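Local atomic coordinates of HTPA Reductase (Selaginella moellendorffii, PDB entry 5U5N), a protein that probably catalyses the NAD(P)H-dependent reduction of 4-hydroxy-tetrahydrodipicolinate to tetrahydrodipicolinate, a step of the diaminopimelate route to lysine. Residues 88-93 and 100-105; 76-81 and 245-250; 111-116 and 264-269. All coordinates share one frame; numbering follows the deposited sequence.

Contact 1 of 3, residues 88-93 and 100-105. With NAD (nicotinamide-adenine-dinucleotide), chain C.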
loop_
_atom_site.group_PDB
_atom_site.type_symbol
_atom_site.label_atom_id
_atom_site.label_comp_id
_atom_site.label_asym_id
_atom_site.label_seq_id
_atom_site.Cartn_x
_atom_site.Cartn_y
_atom_site.Cartn_z
ATOM N N ASP A 88 -26.797 -23.012 9.968
ATOM C CA ASP A 88 -27.837 -23.199 10.960
ATOM C C ASP A 88 -27.847 -22.057 12.001
ATOM O O ASP A 88 -28.879 -21.450 12.247
ATOM C CB ASP A 88 -27.648 -24.556 11.631
ATOM C CG ASP A 88 -28.885 -25.021 12.302
ATOM O OD1 ASP A 88 -29.723 -25.680 11.608
ATOM O OD2 ASP A 88 -29.000 -24.717 13.520
ATOM N N ASN A 89 -26.688 -21.747 12.570
ATOM C CA ASN A 89 -26.576 -20.596 13.485
ATOM C C ASN A 89 -27.095 -19.326 12.806
ATOM O O ASN A 89 -27.846 -18.585 13.412
ATOM C CB ASN A 89 -25.138 -20.385 13.983
ATOM C CG ASN A 89 -24.679 -21.455 14.947
ATOM O OD1 ASN A 89 -25.411 -22.392 15.241
ATOM N ND2 ASN A 89 -23.471 -21.326 15.447
ATOM N N ALA A 90 -26.726 -19.104 11.545
ATOM C CA ALA A 90 -27.160 -17.907 10.814
ATOM C C ALA A 90 -28.665 -17.865 10.622
ATOM O O ALA A 90 -29.286 -16.819 10.815
ATOM C CB ALA A 90 -26.469 -17.801 9.469
ATOM N N GLU A 91 -29.263 -18.993 10.240
ATOM C CA GLU A 91 -30.710 -19.032 10.109
ATOM C C GLU A 91 -31.382 -18.803 11.436
ATOM O O GLU A 91 -32.398 -18.127 11.502
ATOM C CB GLU A 91 -31.163 -20.319 9.482
ATOM C CG GLU A 91 -30.816 -20.362 8.020
ATOM C CD GLU A 91 -30.764 -21.786 7.495
ATOM O OE1 GLU A 91 -31.728 -22.561 7.714
ATOM O OE2 GLU A 91 -29.753 -22.140 6.831
ATOM N N PHE A 92 -30.788 -19.319 12.504
ATOM C CA PHE A 92 -31.324 -19.092 13.822
ATOM C C PHE A 92 -31.270 -17.596 14.176
ATOM O O PHE A 92 -32.274 -17.030 14.592
ATOM C CB PHE A 92 -30.596 -19.932 14.852
ATOM C CG PHE A 92 -31.116 -19.745 16.227
ATOM C CD1 PHE A 92 -32.373 -20.224 16.570
ATOM C CD2 PHE A 92 -30.376 -19.061 17.180
ATOM C CE1 PHE A 92 -32.882 -20.042 17.831
ATOM C CE2 PHE A 92 -30.899 -18.888 18.461
ATOM C CZ PHE A 92 -32.151 -19.386 18.783
ATOM N N TYR A 93 -30.125 -16.948 13.974
ATOM C CA TYR A 93 -30.013 -15.518 14.281
ATOM C C TYR A 93 -31.001 -14.687 13.489
ATOM O O TYR A 93 -31.658 -13.815 14.061
ATOM C CB TYR A 93 -28.585 -14.984 14.062
ATOM C CG TYR A 93 -27.517 -15.728 14.835
ATOM C CD1 TYR A 93 -27.771 -16.268 16.115
ATOM C CD2 TYR A 93 -26.261 -15.917 14.283
ATOM C CE1 TYR A 93 -26.791 -16.950 16.815
ATOM C CE2 TYR A 93 -25.277 -16.601 14.968
ATOM C CZ TYR A 93 -25.542 -17.110 16.232
ATOM O OH TYR A 93 -24.540 -17.781 16.893
ATOM N N PHE A 100 -25.820 -10.014 13.965
ATOM C CA PHE A 100 -24.646 -10.835 14.193
ATOM C C PHE A 100 -23.410 -10.501 13.363
ATOM O O PHE A 100 -23.501 -10.035 12.236
ATOM C CB PHE A 100 -24.980 -12.340 14.056
ATOM C CG PHE A 100 -25.342 -12.782 12.674
ATOM C CD1 PHE A 100 -26.617 -12.619 12.197
ATOM C CD2 PHE A 100 -24.389 -13.385 11.853
ATOM C CE1 PHE A 100 -26.951 -13.026 10.924
ATOM C CE2 PHE A 100 -24.698 -13.778 10.566
ATOM C CZ PHE A 100 -25.987 -13.603 10.103
ATOM N N VAL A 101 -22.263 -10.816 13.954
ATOM C CA VAL A 101 -20.989 -10.812 13.304
ATOM C C VAL A 101 -20.518 -12.258 13.193
ATOM O O VAL A 101 -20.201 -12.876 14.207
ATOM C CB VAL A 101 -19.988 -9.986 14.125
ATOM C CG1 VAL A 101 -18.606 -10.022 13.469
ATOM C CG2 VAL A 101 -20.500 -8.557 14.264
ATOM N N MET A 102 -20.450 -12.762 11.955
ATOM C CA MET A 102 -20.068 -14.140 11.648
ATOM C C MET A 102 -18.621 -14.189 11.191
ATOM O O MET A 102 -18.317 -13.768 10.078
ATOM C CB MET A 102 -21.022 -14.686 10.548
ATOM C CG MET A 102 -20.726 -16.075 9.988
ATOM S SD MET A 102 -21.042 -17.354 11.230
ATOM C CE MET A 102 -22.838 -17.381 11.225
ATOM N N GLY A 103 -17.742 -14.662 12.066
ATOM C CA GLY A 103 -16.332 -14.846 11.757
ATOM C C GLY A 103 -15.967 -16.288 11.385
ATOM O O GLY A 103 -14.859 -16.561 10.957
ATOM N N THR A 104 -16.901 -17.213 11.557
ATOM C CA THR A 104 -16.657 -18.626 11.318
ATOM C C THR A 104 -16.517 -18.846 9.812
ATOM O O THR A 104 -17.314 -18.345 9.036
ATOM C CB THR A 104 -17.842 -19.459 11.840
ATOM O OG1 THR A 104 -18.142 -19.092 13.188
ATOM C CG2 THR A 104 -17.564 -20.980 11.764
ATOM N N THR A 105 -15.515 -19.607 9.409
ATOM C CA THR A 105 -15.299 -19.910 8.000
ATOM C C THR A 105 -16.035 -21.201 7.642
ATOM O O THR A 105 -16.573 -21.881 8.515
ATOM C CB THR A 105 -13.808 -20.073 7.690
ATOM O OG1 THR A 105 -13.287 -21.165 8.443
ATOM C CG2 THR A 105 -13.039 -18.804 8.034
HETATM P PA NAD C . -12.554 -24.216 18.104
HETATM O O1A NAD C . -12.667 -25.643 17.598
HETATM O O2A NAD C . -11.475 -23.808 19.087
HETATM O O5B NAD C . -13.937 -23.749 18.742
HETATM C C5B NAD C . -15.154 -23.746 18.022
HETATM C C4B NAD C . -16.250 -23.945 19.060
HETATM O O4B NAD C . -17.549 -23.855 18.475
HETATM C C3B NAD C . -16.167 -25.297 19.769
HETATM O O3B NAD C . -15.731 -25.094 21.125
HETATM C C2B NAD C . -17.569 -25.908 19.621
HETATM O O2B NAD C . -17.988 -26.622 20.807
HETATM C C1B NAD C . -18.429 -24.687 19.237
HETATM N N9A NAD C . -19.687 -24.917 18.476
HETATM C C8A NAD C . -19.903 -25.826 17.502
HETATM N N7A NAD C . -21.170 -25.735 17.037
HETATM C C5A NAD C . -21.787 -24.745 17.705
HETATM C C6A NAD C . -23.137 -24.140 17.713
HETATM N N6A NAD C . -24.099 -24.582 16.875
HETATM N N1A NAD C . -23.386 -23.124 18.568
HETATM C C2A NAD C . -22.446 -22.666 19.422
HETATM N N3A NAD C . -21.194 -23.183 19.475
HETATM C C4A NAD C . -20.809 -24.202 18.653
HETATM O O3 NAD C . -12.521 -23.275 16.790
HETATM P PN NAD C . -11.695 -21.881 16.694
HETATM O O1N NAD C . -10.235 -22.271 16.727
HETATM O O2N NAD C . -12.239 -20.901 17.716
HETATM O O5D NAD C . -12.197 -21.385 15.242
HETATM C C5D NAD C . -13.586 -21.164 15.025
HETATM C C4D NAD C . -13.911 -20.788 13.586
HETATM O O4D NAD C . -13.447 -19.457 13.333
HETATM C C3D NAD C . -13.259 -21.698 12.535
HETATM O O3D NAD C . -14.168 -21.992 11.460
HETATM C C2D NAD C . -12.087 -20.880 12.028
HETATM O O2D NAD C . -11.754 -21.140 10.664
HETATM C C1D NAD C . -12.618 -19.459 12.162
HETATM N N1N NAD C . -11.597 -18.391 12.191
HETATM C C2N NAD C . -11.865 -17.300 11.450
HETATM C C3N NAD C . -10.999 -16.211 11.395
HETATM C C7N NAD C . -11.330 -15.006 10.535
HETATM O O7N NAD C . -10.410 -14.323 10.113
HETATM N N7N NAD C . -12.593 -14.679 10.217
HETATM C C4N NAD C . -9.819 -16.281 12.138
HETATM C C5N NAD C . -9.545 -17.413 12.902
HETATM C C6N NAD C . -10.457 -18.467 12.915
#
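Y93 sets ring atom CD2 over one face of the F100 ring. That atom stands 3.6 Å above the plane, shifted toward the rim, while Y93 CB lies beside the rim and approaches F100 CD1 to 3.6 Å. The two side chains cross at about a right angle, yet their ring planes are turned only 45° against each other, with centroids 5.3 Å apart: an oblique aromatic pair. CB of F100 already points at the helix, and chi1 67° places CG between the backbone N and the carbonyl carbon, with the ring beneath Y93 CD2. The far end of the Y93 ring leaves the contact: its hydroxyl bonds D79 on the neighbouring strand. Helix 86-95 and strand 100-102 are the second half of a beta-alpha-beta unit that starts with strand 76-79, in the nucleotide-binding Rossmann domain of the DapB family. Over residues 88-93 and 100-102 the helix and strand run nearly antiparallel, 10.3 Å between axes. The two rings fill one part of the gap, and A90 with M102 continues the layer toward the cofactor. A90 CB touches the methyl of M102, CE, at 4.1 Å; M102 gets there with a chain bent at chi2 and chi3. The same end of the layer, the start of the helix and the loop after the strand, leads to NAD. On the helix, N89 turns OD1 to within 3.0 Å of the adenine amino group N6A, and its ND2 bonds D79. Past the strand, the carbonyl O of G103 accepts a nearly straight bond from the nicotinamide amide N7N, 3.0 Å at 170°, and T105 OG1 pairs with the ribose hydroxyl O2D at 2.7 Å. T105 N adds a weak bond to O3D of the same ribose.

Contact 2 of 3, residues 76-81 and 245-250. With NAD (nicotinamide-adenine-dinucleotide), chain C.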
loop_
_atom_site.group_PDB
_atom_site.type_symbol
_atom_site.label_atom_id
_atom_site.label_comp_id
_atom_site.label_asym_id
_atom_site.label_seq_id
_atom_site.Cartn_x
_atom_site.Cartn_y
_atom_site.Cartn_z
ATOM N N ILE A 76 -25.668 -7.851 20.219
ATOM C CA ILE A 76 -25.149 -8.288 18.946
ATOM C C ILE A 76 -24.450 -9.577 19.226
ATOM O O ILE A 76 -23.671 -9.651 20.159
ATOM C CB ILE A 76 -24.114 -7.257 18.391
ATOM C CG1 ILE A 76 -24.850 -6.005 17.947
ATOM C CG2 ILE A 76 -23.309 -7.871 17.243
ATOM C CD1 ILE A 76 -23.968 -4.834 17.589
ATOM N N VAL A 77 -24.687 -10.567 18.400
ATOM C CA VAL A 77 -24.052 -11.867 18.542
ATOM C C VAL A 77 -22.773 -11.917 17.703
ATOM O O VAL A 77 -22.763 -11.473 16.572
ATOM C CB VAL A 77 -24.990 -12.992 18.108
ATOM C CG1 VAL A 77 -24.280 -14.334 18.148
ATOM C CG2 VAL A 77 -26.245 -13.019 18.981
ATOM N N VAL A 78 -21.709 -12.454 18.290
ATOM C CA VAL A 78 -20.492 -12.782 17.594
ATOM C C VAL A 78 -20.369 -14.295 17.521
ATOM O O VAL A 78 -20.335 -14.954 18.587
ATOM C CB VAL A 78 -19.302 -12.233 18.369
ATOM C CG1 VAL A 78 -18.009 -12.692 17.737
ATOM C CG2 VAL A 78 -19.358 -10.699 18.381
ATOM N N ASP A 79 -20.344 -14.841 16.293
ATOM C CA ASP A 79 -20.277 -16.265 16.034
ATOM C C ASP A 79 -18.895 -16.696 15.538
ATOM O O ASP A 79 -18.511 -16.366 14.416
ATOM C CB ASP A 79 -21.356 -16.659 15.025
ATOM C CG ASP A 79 -21.579 -18.156 14.945
ATOM O OD1 ASP A 79 -20.710 -18.841 14.398
ATOM O OD2 ASP A 79 -22.645 -18.672 15.439
ATOM N N TYR A 80 -18.157 -17.392 16.415
ATOM C CA TYR A 80 -16.994 -18.192 16.073
ATOM C C TYR A 80 -17.226 -19.613 16.594
ATOM O O TYR A 80 -16.840 -19.963 17.731
ATOM C CB TYR A 80 -15.717 -17.639 16.686
ATOM C CG TYR A 80 -15.169 -16.441 15.970
ATOM C CD1 TYR A 80 -14.295 -16.589 14.892
ATOM C CD2 TYR A 80 -15.491 -15.151 16.387
ATOM C CE1 TYR A 80 -13.744 -15.483 14.230
ATOM C CE2 TYR A 80 -14.952 -14.030 15.734
ATOM C CZ TYR A 80 -14.081 -14.201 14.656
ATOM O OH TYR A 80 -13.565 -13.075 14.014
ATOM N N THR A 81 -17.844 -20.409 15.732
ATOM C CA THR A 81 -18.187 -21.777 15.994
ATOM C C THR A 81 -17.427 -22.711 15.066
ATOM O O THR A 81 -16.241 -22.842 15.198
ATOM C CB THR A 81 -19.729 -21.964 15.940
ATOM O OG1 THR A 81 -20.234 -21.511 14.664
ATOM C CG2 THR A 81 -20.390 -21.178 17.041
ATOM N N GLN A 245 -9.187 -8.299 17.788
ATOM C CA GLN A 245 -9.281 -6.825 17.712
ATOM C C GLN A 245 -10.163 -6.367 16.535
ATOM O O GLN A 245 -10.919 -5.430 16.682
ATOM C CB GLN A 245 -7.879 -6.171 17.646
ATOM C CG GLN A 245 -7.050 -6.364 18.906
ATOM C CD GLN A 245 -7.755 -5.864 20.136
ATOM O OE1 GLN A 245 -8.300 -4.787 20.118
ATOM N NE2 GLN A 245 -7.781 -6.669 21.209
ATOM N N GLY A 246 -10.116 -7.045 15.398
ATOM C CA GLY A 246 -11.003 -6.704 14.296
ATOM C C GLY A 246 -12.460 -7.002 14.588
ATOM O O GLY A 246 -13.339 -6.231 14.217
ATOM N N THR A 247 -12.734 -8.109 15.263
ATOM C CA THR A 247 -14.099 -8.407 15.719
ATOM C C THR A 247 -14.682 -7.287 16.637
ATOM O O THR A 247 -15.835 -6.877 16.478
ATOM C CB THR A 247 -14.200 -9.790 16.414
ATOM O OG1 THR A 247 -13.553 -10.797 15.628
ATOM C CG2 THR A 247 -15.641 -10.133 16.572
ATOM N N VAL A 248 -13.890 -6.777 17.569
ATOM C CA VAL A 248 -14.349 -5.656 18.396
ATOM C C VAL A 248 -14.759 -4.442 17.531
ATOM O O VAL A 248 -15.810 -3.848 17.691
ATOM C CB VAL A 248 -13.278 -5.233 19.424
ATOM C CG1 VAL A 248 -13.651 -3.924 20.121
ATOM C CG2 VAL A 248 -13.078 -6.320 20.471
ATOM N N ASP A 249 -13.907 -4.098 16.571
ATOM C CA ASP A 249 -14.192 -2.994 15.640
ATOM C C ASP A 249 -15.439 -3.250 14.809
ATOM O O ASP A 249 -16.229 -2.340 14.583
ATOM C CB ASP A 249 -13.019 -2.763 14.713
ATOM C CG ASP A 249 -11.730 -2.443 15.474
ATOM O OD1 ASP A 249 -11.788 -1.849 16.599
ATOM O OD2 ASP A 249 -10.644 -2.786 14.912
ATOM N N ALA A 250 -15.609 -4.489 14.363
ATOM C CA ALA A 250 -16.787 -4.838 13.590
ATOM C C ALA A 250 -18.037 -4.605 14.454
ATOM O O ALA A 250 -19.025 -4.061 13.983
ATOM C CB ALA A 250 -16.701 -6.296 13.087
HETATM P PA NAD C . -12.554 -24.216 18.104
HETATM O O1A NAD C . -12.667 -25.643 17.598
HETATM O O2A NAD C . -11.475 -23.808 19.087
HETATM O O5B NAD C . -13.937 -23.749 18.742
HETATM C C5B NAD C . -15.154 -23.746 18.022
HETATM C C4B NAD C . -16.250 -23.945 19.060
HETATM O O4B NAD C . -17.549 -23.855 18.475
HETATM C C3B NAD C . -16.167 -25.297 19.769
HETATM O O3B NAD C . -15.731 -25.094 21.125
HETATM C C2B NAD C . -17.569 -25.908 19.621
HETATM O O2B NAD C . -17.988 -26.622 20.807
HETATM C C1B NAD C . -18.429 -24.687 19.237
HETATM N N9A NAD C . -19.687 -24.917 18.476
HETATM C C8A NAD C . -19.903 -25.826 17.502
HETATM N N7A NAD C . -21.170 -25.735 17.037
HETATM C C5A NAD C . -21.787 -24.745 17.705
HETATM C C6A NAD C . -23.137 -24.140 17.713
HETATM N N6A NAD C . -24.099 -24.582 16.875
HETATM N N1A NAD C . -23.386 -23.124 18.568
HETATM C C2A NAD C . -22.446 -22.666 19.422
HETATM N N3A NAD C . -21.194 -23.183 19.475
HETATM C C4A NAD C . -20.809 -24.202 18.653
HETATM O O3 NAD C . -12.521 -23.275 16.790
HETATM P PN NAD C . -11.695 -21.881 16.694
HETATM O O1N NAD C . -10.235 -22.271 16.727
HETATM O O2N NAD C . -12.239 -20.901 17.716
HETATM O O5D NAD C . -12.197 -21.385 15.242
HETATM C C5D NAD C . -13.586 -21.164 15.025
HETATM C C4D NAD C . -13.911 -20.788 13.586
HETATM O O4D NAD C . -13.447 -19.457 13.333
HETATM C C3D NAD C . -13.259 -21.698 12.535
HETATM O O3D NAD C . -14.168 -21.992 11.460
HETATM C C2D NAD C . -12.087 -20.880 12.028
HETATM O O2D NAD C . -11.754 -21.140 10.664
HETATM C C1D NAD C . -12.618 -19.459 12.162
HETATM N N1N NAD C . -11.597 -18.391 12.191
HETATM C C2N NAD C . -11.865 -17.300 11.450
HETATM C C3N NAD C . -10.999 -16.211 11.395
HETATM C C7N NAD C . -11.330 -15.006 10.535
HETATM O O7N NAD C . -10.410 -14.323 10.113
HETATM N N7N NAD C . -12.593 -14.679 10.217
HETATM C C4N NAD C . -9.819 -16.281 12.138
HETATM C C5N NAD C . -9.545 -17.413 12.902
HETATM C C6N NAD C . -10.457 -18.467 12.915
#
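Y80 spans the space between the end of strand 76-79, in the parallel sheet of the Rossmann domain, and T247 on helix 241-259. Its CB points toward that helix, and CG lies anti to the carbonyl carbon (chi1 -77°), carrying the ring past the cofactor. CD1 comes first: it puts the ring edge 3.4 Å from O4D of the nicotinamide ribose, with that oxygen in the ring plane. Further out on the same side, CE1 lies 3.8 Å from NAD C2N, an atom of the nicotinamide ring. The other flank belongs to the helix, where CE2 sits 4.0 Å from T247 CG2. V16 and V20 of helix 15-27 and M129 also pack on this side chain. At the tip, Y80 OH donates to T247 OG1 over 2.8 Å, the two side chains coming from opposite directions. T247 OG1 in turn bonds the backbone O of Y243, one turn back on its own helix, so a chain of two hydrogen bonds runs from tyrosine to threonine to helix carbonyl and satisfies a buried hydroxyl pair. The threonine's methyl also meets the strand: T247 CG2 rests 3.7 Å from V78 CG1.

Contact 3 of 3, residues 111-116 and 264-269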
loop_
_atom_site.group_PDB
_atom_site.type_symbol
_atom_site.label_atom_id
_atom_site.label_comp_id
_atom_site.label_asym_id
_atom_site.label_seq_id
_atom_site.Cartn_x
_atom_site.Cartn_y
_atom_site.Cartn_z
ATOM N N LYS A 111 -25.679 -19.553 0.707
ATOM C CA LYS A 111 -26.889 -19.620 1.552
ATOM C C LYS A 111 -26.790 -18.678 2.751
ATOM O O LYS A 111 -27.752 -17.983 3.062
ATOM C CB LYS A 111 -27.163 -21.047 2.037
ATOM N N LEU A 112 -25.626 -18.674 3.407
ATOM C CA LEU A 112 -25.292 -17.736 4.488
ATOM C C LEU A 112 -25.610 -16.271 4.140
ATOM O O LEU A 112 -26.416 -15.614 4.808
ATOM C CB LEU A 112 -23.810 -17.883 4.858
ATOM C CG LEU A 112 -23.133 -16.879 5.825
ATOM C CD1 LEU A 112 -23.854 -16.806 7.155
ATOM C CD2 LEU A 112 -21.686 -17.245 6.073
ATOM N N LEU A 113 -24.983 -15.763 3.087
ATOM C CA LEU A 113 -25.209 -14.381 2.679
ATOM C C LEU A 113 -26.652 -14.159 2.226
ATOM O O LEU A 113 -27.207 -13.099 2.457
ATOM C CB LEU A 113 -24.227 -13.977 1.579
ATOM C CG LEU A 113 -22.743 -14.003 1.978
ATOM C CD1 LEU A 113 -21.826 -13.990 0.774
ATOM C CD2 LEU A 113 -22.412 -12.817 2.844
ATOM N N ASP A 114 -27.271 -15.167 1.632
ATOM C CA ASP A 114 -28.666 -15.071 1.166
ATOM C C ASP A 114 -29.613 -14.843 2.332
ATOM O O ASP A 114 -30.362 -13.883 2.327
ATOM C CB ASP A 114 -29.090 -16.340 0.375
ATOM C CG ASP A 114 -30.401 -16.164 -0.395
ATOM O OD1 ASP A 114 -30.970 -15.064 -0.382
ATOM O OD2 ASP A 114 -30.870 -17.126 -1.022
ATOM N N VAL A 115 -29.555 -15.717 3.327
ATOM C CA VAL A 115 -30.432 -15.631 4.499
ATOM C C VAL A 115 -30.302 -14.278 5.230
ATOM O O VAL A 115 -31.309 -13.681 5.632
ATOM C CB VAL A 115 -30.168 -16.834 5.436
ATOM C CG1 VAL A 115 -30.745 -16.620 6.815
ATOM C CG2 VAL A 115 -30.749 -18.102 4.847
ATOM N N ALA A 116 -29.070 -13.801 5.394
ATOM C CA ALA A 116 -28.820 -12.510 6.039
ATOM C C ALA A 116 -29.412 -11.320 5.265
ATOM O O ALA A 116 -30.065 -10.455 5.844
ATOM C CB ALA A 116 -27.324 -12.315 6.268
ATOM N N LYS A 264 -28.967 -0.052 4.569
ATOM C CA LYS A 264 -28.079 -1.182 4.336
ATOM C C LYS A 264 -27.933 -2.038 5.602
ATOM O O LYS A 264 -27.728 -1.507 6.699
ATOM C CB LYS A 264 -26.710 -0.674 3.854
ATOM C CG LYS A 264 -25.695 -1.763 3.616
ATOM C CD LYS A 264 -24.474 -1.287 2.855
ATOM C CE LYS A 264 -23.568 -2.483 2.644
ATOM N NZ LYS A 264 -22.381 -2.226 1.805
ATOM N N ARG A 265 -28.051 -3.360 5.421
ATOM C CA ARG A 265 -28.101 -4.338 6.525
ATOM C C ARG A 265 -26.905 -5.265 6.613
ATOM O O ARG A 265 -26.443 -5.591 7.730
ATOM C CB ARG A 265 -29.369 -5.185 6.422
ATOM C CG ARG A 265 -30.645 -4.360 6.369
ATOM C CD ARG A 265 -30.674 -3.309 7.492
ATOM N NE ARG A 265 -31.912 -2.527 7.562
ATOM C CZ ARG A 265 -33.050 -2.925 8.129
ATOM N NH1 ARG A 265 -33.170 -4.124 8.689
ATOM N NH2 ARG A 265 -34.089 -2.114 8.127
ATOM N N LEU A 266 -26.425 -5.696 5.448
ATOM C CA LEU A 266 -25.353 -6.649 5.352
ATOM C C LEU A 266 -24.078 -5.928 4.953
ATOM O O LEU A 266 -24.000 -5.364 3.874
ATOM C CB LEU A 266 -25.708 -7.724 4.313
ATOM C CG LEU A 266 -24.645 -8.787 4.031
ATOM C CD1 LEU A 266 -24.097 -9.439 5.303
ATOM C CD2 LEU A 266 -25.271 -9.886 3.157
ATOM N N TYR A 267 -23.098 -5.970 5.846
ATOM C CA TYR A 267 -21.831 -5.293 5.713
ATOM C C TYR A 267 -20.759 -6.353 5.711
ATOM O O TYR A 267 -21.023 -7.495 6.081
ATOM C CB TYR A 267 -21.608 -4.323 6.872
ATOM C CG TYR A 267 -22.631 -3.202 6.949
ATOM C CD1 TYR A 267 -23.846 -3.374 7.601
ATOM C CD2 TYR A 267 -22.373 -1.952 6.347
ATOM C CE1 TYR A 267 -24.772 -2.343 7.668
ATOM C CE2 TYR A 267 -23.275 -0.916 6.404
ATOM C CZ TYR A 267 -24.476 -1.100 7.056
ATOM O OH TYR A 267 -25.350 -0.033 7.079
ATOM N N ASN A 268 -19.577 -5.975 5.234
ATOM C CA ASN A 268 -18.379 -6.786 5.319
ATOM C C ASN A 268 -17.230 -5.981 5.986
ATOM O O ASN A 268 -17.446 -4.892 6.471
ATOM C CB ASN A 268 -18.035 -7.310 3.926
ATOM C CG ASN A 268 -17.597 -6.188 2.934
ATOM O OD1 ASN A 268 -17.350 -5.062 3.313
ATOM N ND2 ASN A 268 -17.525 -6.517 1.672
ATOM N N MET A 269 -16.044 -6.543 6.074
ATOM C CA MET A 269 -14.955 -5.890 6.764
ATOM C C MET A 269 -14.404 -4.643 6.031
ATOM O O MET A 269 -13.849 -3.745 6.670
ATOM C CB MET A 269 -13.857 -6.914 7.051
ATOM C CG MET A 269 -12.675 -6.424 7.876
ATOM S SD MET A 269 -13.001 -5.633 9.497
ATOM C CE MET A 269 -14.151 -6.795 10.194
#
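L266 points its side chain at helix 109-119, takes part in every close pair and supplies about half of the buried surface, with L113 and A116 receiving it from the helix. A chi1 of 177° extends CG toward the helix, and the fork there sends CD2 to L113 and CD1 to A116. The tightest approach is at L113: L266 CD2 lies 3.8 Å from the carbonyl O of L113 and 4.1 Å from L113 CD2, where the two leucines cross at about a right angle. L266 CD1 faces A116 CB at a looser 4.4 Å, but this is the buried side, where S123 and I125 of strand 123-125 back A116. S123 also packs on L266 and I125 on L113. Strand 266-267 is the outermost strand of the parallel Rossmann sheet here, next to 123-125, and although it comes late in the chain it packs under a helix of the N-terminal part. Toward the outside the packing thins. L113 and L266 are both partly exposed, and R265, which starts toward the helix, swings its guanidinium away to a weak bond with the carbonyl O of G120. D114 points away from the strand altogether. The contact with the helix is therefore nonpolar and non-directional, while the edge strand makes its backbone hydrogen bonds to strand 123-125 instead, R265 and Y267 with S123 and Y267 with I125.

All three contacts share the five-stranded parallel sheet of the Rossmann domain, ordered 7-10, 76-79, 100-102, 123-125, 266-267. Contacts 1 and 2 lie about 11 Å apart between centres, 1 and 3 about 10 Å, 2 and 3 about 14 Å. Along the chain, contact 1 falls between the two segments of contact 2, contact 3 opens after contact 1 closes, and contacts 2 and 3 interlock, their segments alternating. Helices 86-95 and 109-119 meet where A90 packs on L112, while helix 241-259 meets M269 through A250. Late segments thus return to complete the nucleotide-binding domain, and contacts 1 and 2 both touch NAD.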